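Local coordinates for protein SG7.AF (Anopheles freeborni, PDB 6XL7) that inhibits the alternative pathway of host complement by acting on the activated C3 convertase C3bBb, whose accumulation on immobilized properdin it enhances, at residues Ile15-Thr20 / Asp68-Phe73; Gln34-Glu39 / Ser98-Leu103; Asp60-Lys65 / Gly108-Cys113. All blocks are in the same frame, centred on the assembly; numbering follows the deposited sequence.

Contact 1: residues Ile15-Thr20 / Asp68-Phe73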
loop_
_atom_site.group_PDB
_atom_site.type_symbol
_atom_site.label_atom_id
_atom_site.label_comp_id
_atom_site.label_asym_id
_atom_site.label_seq_id
_atom_site.Cartn_x
_atom_site.Cartn_y
_atom_site.Cartn_z
ATOM N N ILE A 15 -5.999 4.453 -2.833
ATOM C CA ILE A 15 -5.939 3.317 -1.903
ATOM C C ILE A 15 -6.789 3.725 -0.712
ATOM O O ILE A 15 -6.323 4.388 0.217
ATOM C CB ILE A 15 -4.507 2.981 -1.500
ATOM C CG1 ILE A 15 -3.730 2.429 -2.696
ATOM C CG2 ILE A 15 -4.491 1.965 -0.353
ATOM C CD1 ILE A 15 -2.235 2.305 -2.460
ATOM N N ASP A 16 -8.055 3.328 -0.738
ATOM C CA ASP A 16 -8.999 3.769 0.273
ATOM C C ASP A 16 -9.006 2.824 1.464
ATOM O O ASP A 16 -8.623 1.655 1.371
ATOM C CB ASP A 16 -10.403 3.879 -0.313
ATOM C CG ASP A 16 -10.888 2.575 -0.904
ATOM O OD1 ASP A 16 -10.044 1.698 -1.190
ATOM O OD2 ASP A 16 -12.114 2.428 -1.090
ATOM N N PHE A 17 -9.443 3.360 2.598
ATOM C CA PHE A 17 -9.624 2.609 3.827
ATOM C C PHE A 17 -11.069 2.759 4.275
ATOM O O PHE A 17 -11.638 3.853 4.203
ATOM C CB PHE A 17 -8.688 3.143 4.909
ATOM C CG PHE A 17 -7.232 2.999 4.565
ATOM C CD1 PHE A 17 -6.577 3.976 3.838
ATOM C CD2 PHE A 17 -6.519 1.879 4.958
ATOM C CE1 PHE A 17 -5.239 3.844 3.517
ATOM C CE2 PHE A 17 -5.180 1.742 4.638
ATOM C CZ PHE A 17 -4.539 2.719 3.917
ATOM N N ASP A 18 -11.667 1.656 4.717
ATOM C CA ASP A 18 -13.059 1.654 5.167
ATOM C C ASP A 18 -13.085 2.105 6.622
ATOM O O ASP A 18 -12.791 1.327 7.531
ATOM C CB ASP A 18 -13.666 0.267 4.985
ATOM C CG ASP A 18 -15.145 0.201 5.382
ATOM O OD1 ASP A 18 -15.674 1.168 5.966
ATOM O OD2 ASP A 18 -15.783 -0.835 5.105
ATOM N N GLU A 19 -13.472 3.367 6.844
ATOM C CA GLU A 19 -13.422 3.973 8.169
ATOM C C GLU A 19 -14.439 3.393 9.142
ATOM O O GLU A 19 -14.387 3.725 10.330
ATOM C CB GLU A 19 -13.615 5.488 8.065
ATOM C CG GLU A 19 -12.425 6.220 7.462
ATOM C CD GLU A 19 -11.183 6.131 8.329
ATOM O OE1 GLU A 19 -10.086 5.920 7.775
ATOM O OE2 GLU A 19 -11.303 6.273 9.566
ATOM N N THR A 20 -15.358 2.542 8.684
ATOM C CA THR A 20 -16.248 1.861 9.614
ATOM C C THR A 20 -15.582 0.676 10.309
ATOM O O THR A 20 -16.155 0.137 11.266
ATOM C CB THR A 20 -17.542 1.412 8.921
ATOM O OG1 THR A 20 -17.260 0.346 8.007
ATOM C CG2 THR A 20 -18.186 2.575 8.165
ATOM N N ASP A 68 -6.077 -5.544 -2.698
ATOM C CA ASP A 68 -6.251 -6.980 -2.465
ATOM C C ASP A 68 -5.475 -7.460 -1.240
ATOM O O ASP A 68 -5.989 -8.261 -0.442
ATOM C CB ASP A 68 -5.802 -7.763 -3.697
ATOM C CG ASP A 68 -6.654 -7.474 -4.921
ATOM O OD1 ASP A 68 -7.794 -6.983 -4.760
ATOM O OD2 ASP A 68 -6.198 -7.775 -6.046
ATOM N N VAL A 69 -4.236 -7.003 -1.086
ATOM C CA VAL A 69 -3.426 -7.371 0.074
ATOM C C VAL A 69 -4.069 -6.864 1.360
ATOM O O VAL A 69 -4.113 -7.574 2.374
ATOM C CB VAL A 69 -1.983 -6.861 -0.127
ATOM C CG1 VAL A 69 -1.212 -6.819 1.179
ATOM C CG2 VAL A 69 -1.274 -7.736 -1.159
ATOM N N LYS A 70 -4.618 -5.647 1.331
ATOM C CA LYS A 70 -5.254 -5.086 2.514
ATOM C C LYS A 70 -6.561 -5.804 2.846
ATOM O O LYS A 70 -6.838 -6.064 4.024
ATOM C CB LYS A 70 -5.465 -3.586 2.312
ATOM C CG LYS A 70 -6.166 -2.914 3.471
ATOM C CD LYS A 70 -5.890 -1.424 3.488
ATOM C CE LYS A 70 -6.460 -0.729 2.254
ATOM N NZ LYS A 70 -7.944 -0.853 2.192
ATOM N N GLU A 71 -7.371 -6.160 1.840
ATOM C CA GLU A 71 -8.571 -6.945 2.130
ATOM C C GLU A 71 -8.205 -8.284 2.755
ATOM O O GLU A 71 -8.924 -8.793 3.628
ATOM C CB GLU A 71 -9.415 -7.154 0.871
ATOM C CG GLU A 71 -10.237 -5.935 0.449
ATOM C CD GLU A 71 -11.053 -5.349 1.592
ATOM O OE1 GLU A 71 -12.002 -6.012 2.055
ATOM O OE2 GLU A 71 -10.740 -4.215 1.999
ATOM N N THR A 72 -7.083 -8.870 2.326
ATOM C CA THR A 72 -6.643 -10.142 2.890
ATOM C C THR A 72 -6.256 -9.974 4.355
ATOM O O THR A 72 -6.623 -10.805 5.198
ATOM C CB THR A 72 -5.482 -10.690 2.053
ATOM O OG1 THR A 72 -5.921 -10.907 0.708
ATOM C CG2 THR A 72 -4.985 -12.011 2.609
ATOM N N PHE A 73 -5.531 -8.899 4.676
ATOM C CA PHE A 73 -5.216 -8.565 6.061
ATOM C C PHE A 73 -6.487 -8.396 6.880
ATOM O O PHE A 73 -6.609 -8.952 7.981
ATOM C CB PHE A 73 -4.391 -7.281 6.049
ATOM C CG PHE A 73 -3.952 -6.802 7.402
ATOM C CD1 PHE A 73 -3.536 -7.678 8.397
ATOM C CD2 PHE A 73 -3.906 -5.435 7.663
ATOM C CE1 PHE A 73 -3.107 -7.199 9.637
ATOM C CE2 PHE A 73 -3.473 -4.963 8.884
ATOM C CZ PHE A 73 -3.075 -5.843 9.871
HETATM O O HOH W 1 -9.539 -0.837 5.063
#

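Contact 2: residues Gln34-Glu39 / Ser98-Leu103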
loop_
_atom_site.group_PDB
_atom_site.type_symbol
_atom_site.label_atom_id
_atom_site.label_comp_id
_atom_site.label_asym_id
_atom_site.label_seq_id
_atom_site.Cartn_x
_atom_site.Cartn_y
_atom_site.Cartn_z
ATOM N N GLN A 34 1.891 3.202 4.742
ATOM C CA GLN A 34 2.807 4.331 4.908
ATOM C C GLN A 34 4.256 3.869 4.914
ATOM O O GLN A 34 5.115 4.456 4.240
ATOM C CB GLN A 34 2.517 5.058 6.227
ATOM C CG GLN A 34 1.165 5.747 6.338
ATOM C CD GLN A 34 0.795 6.144 7.767
ATOM O OE1 GLN A 34 1.191 5.489 8.736
ATOM N NE2 GLN A 34 0.019 7.211 7.897
ATOM N N SER A 35 4.557 2.834 5.701
ATOM C CA SER A 35 5.948 2.460 5.942
ATOM C C SER A 35 6.514 1.634 4.792
ATOM O O SER A 35 7.691 1.776 4.448
ATOM C CB SER A 35 6.061 1.685 7.258
ATOM O OG SER A 35 5.271 0.506 7.228
ATOM N N GLN A 36 5.703 0.765 4.195
ATOM C CA GLN A 36 6.207 -0.122 3.160
ATOM C C GLN A 36 6.147 0.485 1.765
ATOM O O GLN A 36 6.896 0.041 0.879
ATOM C CB GLN A 36 5.429 -1.444 3.163
ATOM C CG GLN A 36 5.618 -2.290 4.421
ATOM C CD GLN A 36 6.976 -2.952 4.480
ATOM O OE1 GLN A 36 7.546 -3.337 3.455
ATOM N NE2 GLN A 36 7.501 -3.098 5.688
ATOM N N LEU A 37 5.290 1.486 1.550
ATOM C CA LEU A 37 5.052 2.006 0.206
ATOM C C LEU A 37 5.180 3.522 0.104
ATOM O O LEU A 37 5.995 4.018 -0.687
ATOM C CB LEU A 37 3.685 1.537 -0.303
ATOM C CG LEU A 37 3.632 0.047 -0.659
ATOM C CD1 LEU A 37 2.199 -0.413 -0.744
ATOM C CD2 LEU A 37 4.341 -0.194 -1.984
ATOM N N ARG A 38 4.396 4.277 0.881
ATOM C CA ARG A 38 4.335 5.716 0.660
ATOM C C ARG A 38 5.686 6.379 0.925
ATOM O O ARG A 38 6.173 7.155 0.098
ATOM C CB ARG A 38 3.216 6.350 1.489
ATOM C CG ARG A 38 2.842 7.748 1.013
ATOM C CD ARG A 38 1.752 8.389 1.865
ATOM N NE ARG A 38 0.436 7.790 1.649
ATOM C CZ ARG A 38 -0.104 6.871 2.442
ATOM N NH1 ARG A 38 0.561 6.442 3.500
ATOM N NH2 ARG A 38 -1.308 6.372 2.181
ATOM N N GLU A 39 6.309 6.071 2.063
ATOM C CA GLU A 39 7.605 6.695 2.346
ATOM C C GLU A 39 8.690 6.299 1.352
ATOM O O GLU A 39 9.299 7.200 0.748
ATOM C CB GLU A 39 8.016 6.505 3.814
ATOM C CG GLU A 39 9.434 6.973 4.075
ATOM C CD GLU A 39 9.870 6.824 5.519
ATOM O OE1 GLU A 39 9.167 6.144 6.296
ATOM O OE2 GLU A 39 10.928 7.392 5.869
ATOM N N SER A 98 2.517 -11.047 7.406
ATOM C CA SER A 98 2.342 -11.366 5.992
ATOM C C SER A 98 1.792 -10.182 5.210
ATOM O O SER A 98 2.117 -10.021 4.026
ATOM C CB SER A 98 1.492 -12.620 5.801
ATOM O OG SER A 98 0.204 -12.473 6.341
ATOM N N TYR A 99 0.992 -9.333 5.858
ATOM C CA TYR A 99 0.543 -8.088 5.238
ATOM C C TYR A 99 1.734 -7.207 4.889
ATOM O O TYR A 99 1.872 -6.747 3.749
ATOM C CB TYR A 99 -0.388 -7.374 6.221
ATOM C CG TYR A 99 -0.858 -5.999 5.816
ATOM C CD1 TYR A 99 -1.595 -5.812 4.652
ATOM C CD2 TYR A 99 -0.599 -4.893 6.633
ATOM C CE1 TYR A 99 -2.051 -4.546 4.295
ATOM C CE2 TYR A 99 -1.040 -3.633 6.285
ATOM C CZ TYR A 99 -1.766 -3.467 5.117
ATOM O OH TYR A 99 -2.240 -2.225 4.729
ATOM N N LEU A 100 2.608 -6.963 5.861
ATOM C CA LEU A 100 3.755 -6.089 5.625
ATOM C C LEU A 100 4.679 -6.659 4.554
ATOM O O LEU A 100 5.149 -5.920 3.677
ATOM C CB LEU A 100 4.511 -5.879 6.932
ATOM C CG LEU A 100 3.711 -5.178 8.032
ATOM C CD1 LEU A 100 4.541 -5.061 9.289
ATOM C CD2 LEU A 100 3.244 -3.799 7.575
ATOM N N THR A 101 4.955 -7.966 4.607
ATOM C CA THR A 101 5.783 -8.605 3.585
ATOM C C THR A 101 5.164 -8.462 2.198
ATOM O O THR A 101 5.870 -8.172 1.221
ATOM C CB THR A 101 5.987 -10.081 3.924
ATOM O OG1 THR A 101 6.692 -10.195 5.167
ATOM C CG2 THR A 101 6.769 -10.786 2.831
ATOM N N ALA A 102 3.847 -8.642 2.090
ATOM C CA ALA A 102 3.201 -8.535 0.788
ATOM C C ALA A 102 3.276 -7.106 0.261
ATOM O O ALA A 102 3.475 -6.895 -0.944
ATOM C CB ALA A 102 1.753 -9.023 0.881
ATOM N N LEU A 103 3.122 -6.111 1.139
ATOM C CA LEU A 103 3.267 -4.722 0.705
ATOM C C LEU A 103 4.689 -4.454 0.244
ATOM O O LEU A 103 4.906 -3.726 -0.733
ATOM C CB LEU A 103 2.892 -3.759 1.830
ATOM C CG LEU A 103 1.423 -3.752 2.266
ATOM C CD1 LEU A 103 1.231 -2.759 3.398
ATOM C CD2 LEU A 103 0.470 -3.442 1.112
#

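Contact 3: residues Asp60-Lys65 / Gly108-Cys113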
loop_
_atom_site.group_PDB
_atom_site.type_symbol
_atom_site.label_atom_id
_atom_site.label_comp_id
_atom_site.label_asym_id
_atom_site.label_seq_id
_atom_site.Cartn_x
_atom_site.Cartn_y
_atom_site.Cartn_z
ATOM N N ASP A 60 -1.525 2.189 -11.483
ATOM C CA ASP A 60 -2.833 1.553 -11.342
ATOM C C ASP A 60 -2.709 0.156 -10.744
ATOM O O ASP A 60 -3.523 -0.241 -9.899
ATOM C CB ASP A 60 -3.510 1.455 -12.709
ATOM C CG ASP A 60 -3.989 2.800 -13.241
ATOM O OD1 ASP A 60 -3.977 3.798 -12.489
ATOM O OD2 ASP A 60 -4.384 2.857 -14.431
ATOM N N ARG A 61 -1.693 -0.602 -11.172
ATOM C CA ARG A 61 -1.473 -1.936 -10.617
ATOM C C ARG A 61 -1.107 -1.869 -9.146
ATOM O O ARG A 61 -1.487 -2.755 -8.370
ATOM C CB ARG A 61 -0.384 -2.682 -11.385
ATOM C CG ARG A 61 -0.796 -3.134 -12.757
ATOM C CD ARG A 61 0.186 -4.147 -13.327
ATOM N NE ARG A 61 1.524 -3.585 -13.495
ATOM C CZ ARG A 61 1.944 -2.967 -14.594
ATOM N NH1 ARG A 61 1.128 -2.827 -15.633
ATOM N NH2 ARG A 61 3.182 -2.491 -14.658
ATOM N N MET A 62 -0.354 -0.850 -8.734
ATOM C CA MET A 62 -0.068 -0.727 -7.313
ATOM C C MET A 62 -1.350 -0.585 -6.511
ATOM O O MET A 62 -1.496 -1.197 -5.447
ATOM C CB MET A 62 0.843 0.466 -7.055
ATOM C CG MET A 62 1.262 0.535 -5.604
ATOM S SD MET A 62 2.159 2.016 -5.128
ATOM C CE MET A 62 0.817 3.189 -5.016
ATOM N N VAL A 63 -2.302 0.200 -7.013
ATOM C CA VAL A 63 -3.550 0.417 -6.286
ATOM C C VAL A 63 -4.310 -0.894 -6.111
ATOM O O VAL A 63 -4.737 -1.234 -5.002
ATOM C CB VAL A 63 -4.404 1.486 -6.990
ATOM C CG1 VAL A 63 -5.773 1.590 -6.357
ATOM C CG2 VAL A 63 -3.689 2.831 -6.958
ATOM N N THR A 64 -4.508 -1.646 -7.198
ATOM C CA THR A 64 -5.295 -2.875 -7.073
ATOM C C THR A 64 -4.571 -3.905 -6.220
ATOM O O THR A 64 -5.200 -4.576 -5.395
ATOM C CB THR A 64 -5.659 -3.457 -8.440
ATOM O OG1 THR A 64 -4.465 -3.810 -9.147
ATOM C CG2 THR A 64 -6.475 -2.469 -9.262
ATOM N N LYS A 65 -3.250 -4.021 -6.374
ATOM C CA LYS A 65 -2.503 -4.992 -5.583
ATOM C C LYS A 65 -2.599 -4.676 -4.099
ATOM O O LYS A 65 -2.824 -5.575 -3.276
ATOM C CB LYS A 65 -1.042 -5.052 -6.028
ATOM C CG LYS A 65 -0.828 -5.717 -7.381
ATOM C CD LYS A 65 0.632 -5.610 -7.812
ATOM C CE LYS A 65 0.879 -6.383 -9.097
ATOM N NZ LYS A 65 2.312 -6.334 -9.516
ATOM N N GLY A 108 8.729 -3.460 -4.391
ATOM C CA GLY A 108 9.758 -3.846 -5.343
ATOM C C GLY A 108 9.232 -3.940 -6.764
ATOM O O GLY A 108 9.898 -3.516 -7.714
ATOM N N GLU A 109 8.031 -4.488 -6.930
ATOM C CA GLU A 109 7.447 -4.592 -8.264
ATOM C C GLU A 109 7.162 -3.214 -8.843
ATOM O O GLU A 109 7.450 -2.951 -10.018
ATOM C CB GLU A 109 6.168 -5.430 -8.199
ATOM C CG GLU A 109 6.403 -6.875 -7.768
ATOM C CD GLU A 109 5.173 -7.541 -7.173
ATOM O OE1 GLU A 109 4.062 -6.976 -7.258
ATOM O OE2 GLU A 109 5.327 -8.647 -6.611
ATOM N N THR A 110 6.609 -2.318 -8.026
ATOM C CA THR A 110 6.287 -0.969 -8.480
ATOM C C THR A 110 7.546 -0.199 -8.854
ATOM O O THR A 110 7.567 0.514 -9.866
ATOM C CB THR A 110 5.493 -0.243 -7.392
ATOM O OG1 THR A 110 4.303 -0.992 -7.104
ATOM C CG2 THR A 110 5.108 1.179 -7.825
ATOM N N GLU A 111 8.614 -0.345 -8.068
ATOM C CA GLU A 111 9.859 0.352 -8.383
ATOM C C GLU A 111 10.352 -0.012 -9.773
ATOM O O GLU A 111 10.886 0.843 -10.494
ATOM C CB GLU A 111 10.929 0.021 -7.341
ATOM C CG GLU A 111 10.686 0.675 -6.004
ATOM C CD GLU A 111 11.643 0.199 -4.928
ATOM O OE1 GLU A 111 11.796 0.918 -3.917
ATOM O OE2 GLU A 111 12.239 -0.891 -5.087
ATOM N N LYS A 112 10.184 -1.274 -10.171
ATOM C CA LYS A 112 10.677 -1.717 -11.473
ATOM C C LYS A 112 9.916 -1.082 -12.635
ATOM O O LYS A 112 10.484 -0.913 -13.720
ATOM C CB LYS A 112 10.621 -3.243 -11.579
ATOM C CG LYS A 112 11.629 -3.985 -10.707
ATOM C CD LYS A 112 11.480 -5.491 -10.881
ATOM C CE LYS A 112 12.567 -6.256 -10.138
ATOM N NZ LYS A 112 12.521 -6.004 -8.670
ATOM N N CYS A 113 8.645 -0.730 -12.444
ATOM C CA CYS A 113 7.813 -0.255 -13.545
ATOM C C CYS A 113 7.491 1.230 -13.482
ATOM O O CYS A 113 6.765 1.724 -14.352
ATOM C CB CYS A 113 6.507 -1.071 -13.658
ATOM S SG CYS A 113 5.350 -1.140 -12.211
#

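Contact 1: residues Ile15-Thr20 / Asp68-Phe73
K70 reaches out of helix 56-77 and gives its ammonium group to the backbone of a loop, its NZ lying 2.7 Å from D16 O. A helix-borne lysine thus donates to a loop carbonyl: segment 15-20 belongs to the irregular connection that leads from helix 2-13 to helix 23-46 in this mainly helical protein. The bond lies in the carbonyl plane and is nearly in line with the C=O, at 158°. The aliphatic part of the same side chain is used as well. K70 CD comes to 3.4 Å from F17 CE2, the lysine chain running roughly at right angles to the phenylalanine side chain, while at the next carbon, K70 CE, I15 CG2 is in contact. CG of K70 is anti to the backbone N, and bends at chi3 (64°) and chi4 (62°) then curl the ammonium round to the carbonyl. A water that accepts from both K70 NZ and D18 N, at 3.3 Å each, ties the lysine to the loop a second time.

Further out, F17 also packs on K30 and V33 of helix 23-46, so the side chain lies between helix 23-46 and helix 56-77. Next to it the chain makes an Asx turn: D18 OD1 takes T20 N at 3.1 Å and T20 OG1 at 2.7 Å, both from the same face of the carboxylate plane.

Contact 2: residues Gln34-Glu39 / Ser98-Leu103
Q36 and L103 meet at the point where two helices run side by side, Q36 CB lying 3.7 Å from L103 CB. Segments 34-39 and 98-103 are nearly parallel, their axes 9.4 Å apart at a crossing angle of 17°, and this close alignment of helix 23-46 with helix 89-113 is that of neighbours in a helical bundle. The glutamine side chain slants across that of L103 and then bends at chi2 (-74°), which lays its CG and amide against the backbone of the facing helix. Q36 CB and CG rest on L103 CB, and CG also meets L100 CD2 at 4.2 Å. Q36 OE1 comes to 3.5 Å from L100 O, a non-bonded approach of two oxygens; OE1 has its hydrogen bond elsewhere.

L37 is set differently. Its side chain stands at about a right angle to that of L103, with L37 CD1 4.0 Å from L103 CD2, while its other methyl, CD2, sits 3.8 Å from L103 O. The second branch of L103 is turned back along its own helix, where CD1 rests 3.5 Å above one face of the Y99 ring, displaced toward the rim. V66 of helix 56-77 and F12 of helix 2-13 also pack on L37, and Y99 OH is hydrogen-bonded to A29 O.

Helix 23-46 makes a wider pi-type turn at 34-38, and E39 N bonds to Q34 O. The join is largely hydrocarbon, with L100 O and L103 O touched by side chains but not bonded to them, so cohesion comes mainly from van der Waals contact and leucine burial, with partly exposed Q36 alongside.

Contact 3: residues Asp60-Lys65 / Gly108-Cys113
M62 lays the start of its side chain over the T110 hydroxyl, with M62 CG 3.7 Å from T110 OG1 and the two side chains crossing at about a right angle. Further along, M62 SD comes within 4.1 Å of T110 CG2. The chain of M62 begins anti to the backbone N (chi1 -174°) and its end leads off toward L41, T11 and F12 of two other helices. T110 OG1 is hydrogen-bonded to I106 O one turn earlier, so this buried hydroxyl is satisfied within its own helix and offers M62 a packing surface.

These are antiparallel neighbours of the helical bundle, segments 60-65 and 108-113 running at 169° with axes 10.2 Å apart. On the exposed flank K65, extended beyond CG, crosses obliquely to E109 and forms a salt bridge, NZ to OE1 at 2.9 Å. The ammonium meets that oxygen from above the carboxylate plane, 42° out of it.

R61, one turn before K65, brings its guanidinium edge to the sulfur of C113, with NH2 3.5 Å from C113 SG and 3.8 Å from C113 CB. That sulfur is covalently joined in a disulfide to C58 of helix 56-77.

Helix 56-77 serves contacts 1 and 3, and helix 89-113 serves contacts 2 and 3. The first of these helices supplies K70 to contact 1 and M62 to contact 3, whose centres lie 16 Å apart. Between those two, I15 CD1 touches M62 CE at 4.1 Å, so the loop residue spans from one to the other. Contacts 2 and 3 have centres 12 Å apart and nearest atoms about 4 Å apart, without touching. Contacts 1 and 2, 13 Å between centres, join directly where F73 CB packs 3.5 Å from Y99 CD1 and their rings stack. The segments of any two contacts alternate along the chain.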